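PDB 6G16: metastasis-associated protein MTA1 from Homo sapiens, which probably serves as a scaffold subunit of the NuRD chromatin-remodelling and deacetylase complex, its R1 domain binding a histone-binding partner protein of the RBBP4 type. Local coordinates for residues L40-S44 and A45-A49; V69-P72 and L73-L77. All coordinates share one frame; numbering follows the deposited sequence.

Contact 1: L40-S44 and A45-A49; sequences LPINS and AAIKA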
loop_
_atom_site.group_PDB
_atom_site.type_symbol
_atom_site.label_atom_id
_atom_site.label_comp_id
_atom_site.label_asym_id
_atom_site.label_seq_id
_atom_site.Cartn_x
_atom_site.Cartn_y
_atom_site.Cartn_z
ATOM N N LEU B 40 -5.459 20.072 10.579
ATOM C CA LEU B 40 -5.410 21.134 11.598
ATOM C C LEU B 40 -4.061 21.850 11.562
ATOM O O LEU B 40 -3.006 21.207 11.484
ATOM C CB LEU B 40 -5.604 20.596 12.996
ATOM C CG LEU B 40 -7.027 20.665 13.519
ATOM C CD1 LEU B 40 -7.859 19.506 12.944
ATOM C CD2 LEU B 40 -6.974 20.670 15.048
ATOM N N PRO B 41 -4.078 23.191 11.598
ATOM C CA PRO B 41 -2.816 23.903 11.660
ATOM C C PRO B 41 -2.117 23.630 12.970
ATOM O O PRO B 41 -2.692 23.839 14.015
ATOM C CB PRO B 41 -3.230 25.367 11.579
ATOM C CG PRO B 41 -4.526 25.357 10.867
ATOM C CD PRO B 41 -5.204 24.089 11.273
ATOM N N ILE B 42 -0.899 23.126 12.896
ATOM C CA ILE B 42 -0.061 22.964 14.063
ATOM C C ILE B 42 0.469 24.340 14.476
ATOM O O ILE B 42 0.895 25.124 13.639
ATOM C CB ILE B 42 1.098 21.994 13.736
ATOM C CG1 ILE B 42 0.526 20.595 13.587
ATOM C CG2 ILE B 42 2.196 22.034 14.810
ATOM C CD1 ILE B 42 1.483 19.596 12.996
ATOM N N ASN B 43 0.503 24.599 15.772
ATOM C CA ASN B 43 1.061 25.842 16.311
ATOM C C ASN B 43 2.596 25.941 16.226
ATOM O O ASN B 43 3.302 25.931 17.235
ATOM C CB ASN B 43 0.588 25.989 17.747
ATOM C CG ASN B 43 0.605 27.421 18.242
ATOM O OD1 ASN B 43 1.307 28.308 17.700
ATOM N ND2 ASN B 43 -0.174 27.657 19.315
ATOM N N SER B 44 3.103 26.079 15.006
ATOM C CA SER B 44 4.551 26.153 14.786
ATOM C C SER B 44 5.219 27.353 15.479
ATOM O O SER B 44 6.337 27.257 15.979
ATOM C CB SER B 44 4.868 26.168 13.279
ATOM O OG SER B 44 4.776 27.467 12.731
ATOM N N ALA B 45 4.546 28.491 15.492
ATOM C CA ALA B 45 5.093 29.675 16.181
ATOM C C ALA B 45 5.439 29.343 17.639
ATOM O O ALA B 45 6.620 29.412 18.050
ATOM C CB ALA B 45 4.109 30.852 16.109
ATOM N N ALA B 46 4.413 28.917 18.383
ATOM C CA ALA B 46 4.600 28.475 19.768
ATOM C C ALA B 46 5.760 27.471 19.923
ATOM O O ALA B 46 6.587 27.624 20.826
ATOM C CB ALA B 46 3.308 27.893 20.305
ATOM N N ILE B 47 5.824 26.479 19.030
ATOM C CA ILE B 47 6.875 25.445 19.065
ATOM C C ILE B 47 8.251 26.065 18.887
ATOM O O ILE B 47 9.156 25.731 19.653
ATOM C CB ILE B 47 6.640 24.331 18.010
ATOM C CG1 ILE B 47 5.388 23.522 18.378
ATOM C CG2 ILE B 47 7.854 23.397 17.889
ATOM C CD1 ILE B 47 4.892 22.605 17.265
ATOM N N LYS B 48 8.391 26.951 17.894
ATOM C CA LYS B 48 9.687 27.593 17.580
ATOM C C LYS B 48 10.171 28.468 18.752
ATOM O O LYS B 48 11.353 28.468 19.117
ATOM C CB LYS B 48 9.580 28.438 16.307
ATOM C CG LYS B 48 9.552 27.594 15.042
ATOM C CD LYS B 48 9.163 28.396 13.812
ATOM C CE LYS B 48 8.672 27.480 12.704
ATOM N NZ LYS B 48 8.313 28.270 11.496
ATOM N N ALA B 49 9.235 29.197 19.343
ATOM C CA ALA B 49 9.538 30.023 20.489
ATOM C C ALA B 49 10.071 29.164 21.613
ATOM O O ALA B 49 11.222 29.336 22.037
ATOM C CB ALA B 49 8.296 30.776 20.938
#
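The carboxamide of Asn43 turns one face to Ala46, whose methyl CB lies over it, 3.4 Å from Asn43 CG, and whose backbone N approaches Asn43 OD1 from the same side. Ala46 N donates to Asn43 OD1 at 3.2 Å, but the donor stands 54° out of the carbonyl plane, so the oxygen is gripped from above its flat group. With CG swung opposite the backbone N (chi1 -157°), the amide folds forward over the first turn of helix 44-53 and can meet this donor. This is a side-chain N-cap. The cap residue is also the centre of an inverse gamma turn, closed by Ser44 N to Ile42 O. The backbone takes over at once, Ile47 N reaching Asn43 O at 3.1 Å and Lys48 N reaching Ser44 O at 2.8 Å.

Astride the cap, Ile42 CG2 touches Ile47 CD1 at 3.7 Å, the two side chains set askew to one another. This pairing of the residue before the N-cap with one inside the helix is a hydrophobic staple, and both isoleucines also lean on Leu29 of helix 26-29. On another flank, the extended Lys48 chain passes its CG 3.4 Å from Ser44 O, and its last atom, Lys48 NZ, lies 3.8 Å from Ser44 OG. Were an alanine here, the chain beyond CB would be gone, and Ser44 O and OG would probably lose the cover they have along this flank. Lys48 also packs on an aromatic side chain of a partner protein, another chain of the assembly.

Contact 2: V69-P72 and L73-L77; sequences VRKP and LEAVL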
loop_
_atom_site.group_PDB
_atom_site.type_symbol
_atom_site.label_atom_id
_atom_site.label_comp_id
_atom_site.label_asym_id
_atom_site.label_seq_id
_atom_site.Cartn_x
_atom_site.Cartn_y
_atom_site.Cartn_z
ATOM N N VAL B 69 10.215 0.755 23.480
ATOM C CA VAL B 69 10.100 -0.706 23.338
ATOM C C VAL B 69 8.646 -1.157 23.066
ATOM O O VAL B 69 7.694 -0.680 23.721
ATOM C CB VAL B 69 10.652 -1.457 24.591
ATOM C CG1 VAL B 69 12.044 -0.966 24.968
ATOM C CG2 VAL B 69 9.722 -1.350 25.803
ATOM N N ARG B 70 8.471 -2.087 22.128
ATOM C CA ARG B 70 7.126 -2.444 21.678
ATOM C C ARG B 70 6.690 -3.834 22.131
ATOM O O ARG B 70 7.480 -4.783 22.177
ATOM C CB ARG B 70 7.005 -2.307 20.160
ATOM C CG ARG B 70 5.639 -1.790 19.733
ATOM C CD ARG B 70 5.500 -1.777 18.224
ATOM N NE ARG B 70 6.482 -0.885 17.611
ATOM C CZ ARG B 70 6.350 0.436 17.497
ATOM N NH1 ARG B 70 5.261 1.061 17.938
ATOM N NH2 ARG B 70 7.321 1.141 16.931
ATOM N N LYS B 71 5.404 -3.944 22.433
ATOM C CA LYS B 71 4.812 -5.197 22.851
ATOM C C LYS B 71 4.859 -6.235 21.716
ATOM O O LYS B 71 4.499 -5.900 20.568
ATOM C CB LYS B 71 3.371 -4.944 23.245
ATOM C CG LYS B 71 2.730 -6.115 23.949
ATOM C CD LYS B 71 1.569 -5.696 24.846
ATOM C CE LYS B 71 0.490 -4.922 24.100
ATOM N NZ LYS B 71 -0.794 -4.969 24.849
ATOM N N PRO B 72 5.301 -7.485 22.013
ATOM C CA PRO B 72 5.341 -8.497 20.936
ATOM C C PRO B 72 3.962 -8.847 20.377
ATOM O O PRO B 72 2.964 -8.748 21.089
ATOM C CB PRO B 72 5.938 -9.725 21.618
ATOM C CG PRO B 72 6.610 -9.226 22.829
ATOM C CD PRO B 72 5.894 -7.992 23.261
ATOM N N LEU B 73 3.916 -9.282 19.124
ATOM C CA LEU B 73 2.639 -9.650 18.505
ATOM C C LEU B 73 1.923 -10.694 19.355
ATOM O O LEU B 73 0.702 -10.638 19.571
ATOM C CB LEU B 73 2.820 -10.152 17.075
ATOM C CG LEU B 73 1.562 -10.535 16.302
ATOM C CD1 LEU B 73 0.553 -9.403 16.223
ATOM C CD2 LEU B 73 1.933 -10.975 14.898
ATOM N N GLU B 74 2.713 -11.634 19.861
ATOM C CA GLU B 74 2.199 -12.715 20.695
ATOM C C GLU B 74 1.388 -12.150 21.864
ATOM O O GLU B 74 0.281 -12.596 22.142
ATOM C CB GLU B 74 3.375 -13.583 21.182
ATOM C CG GLU B 74 2.978 -14.873 21.897
ATOM C CD GLU B 74 2.032 -15.779 21.084
ATOM O OE1 GLU B 74 1.993 -15.697 19.797
ATOM O OE2 GLU B 74 1.325 -16.583 21.760
ATOM N N ALA B 75 1.951 -11.137 22.508
ATOM C CA ALA B 75 1.310 -10.465 23.623
ATOM C C ALA B 75 0.056 -9.719 23.183
ATOM O O ALA B 75 -0.936 -9.727 23.880
ATOM C CB ALA B 75 2.292 -9.503 24.264
ATOM N N VAL B 76 0.087 -9.068 22.035
ATOM C CA VAL B 76 -1.133 -8.394 21.576
ATOM C C VAL B 76 -2.236 -9.430 21.299
ATOM O O VAL B 76 -3.364 -9.207 21.701
ATOM C CB VAL B 76 -0.954 -7.348 20.404
ATOM C CG1 VAL B 76 0.155 -7.714 19.455
ATOM C CG2 VAL B 76 -2.258 -7.155 19.611
ATOM N N LEU B 77 -1.918 -10.536 20.629
ATOM C CA LEU B 77 -2.905 -11.613 20.430
ATOM C C LEU B 77 -3.442 -12.190 21.767
ATOM O O LEU B 77 -4.641 -12.359 21.931
ATOM C CB LEU B 77 -2.337 -12.748 19.601
ATOM C CG LEU B 77 -1.745 -12.438 18.226
ATOM C CD1 LEU B 77 -1.127 -13.695 17.634
ATOM C CD2 LEU B 77 -2.807 -11.913 17.297
#
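Lys71 and Pro72 both lean on the methyl of Ala75 from the loop side, at the N-terminus of helix 73-81, where Pro72 occupies the N-cap position. The lysine arrives with its methylenes: its first torsion, chi1 -169°, carries CG away from the backbone N and out over the helix start, 3.4 Å from Ala75 CB, with CD next along at 3.9 Å. A bend about the CG-CD bond (chi3 56°) turns the rest of the chain aside, and the amine plays no part in the touch. Pro72 meets the same methyl through its CD, which lies 4.0 Å from Ala75 CB, so one small side chain serves two neighbours from the incoming loop.

A proline at the N-cap has no side-chain acceptor to offer the first turn. Leu73 N is hydrogen-bonded to an acidic side chain of another protein chain. An acidic side chain of that other chain also forms a salt bridge with Arg70 NH1, and Val76 and Leu77 pack against the same chain.

Helical bonding opens from the proline carbonyl. Val76 N donates to Pro72 O at 3.0 Å, in the carbonyl plane and with an N-H...O angle of 157°, while Val76 CG1 lies 3.4 Å from that same oxygen.

Contacts 1 and 2 are two helix starts compared within one short chain. Each joins an incoming loop to the first turns of a helix, 44-53 in one case and 73-81 in the next, but the first is capped by its own side chain, while at the second an acidic side chain of another chain bonds Leu73 N. They follow in series, with residues 58-67 unmodelled between them, and do not touch: their centres are 34 Å apart, their nearest atoms about 20 Å, and they lie on opposite sides of the chain's centre. What they share is the partner protein, which both meet, consistent with an extended binding surface.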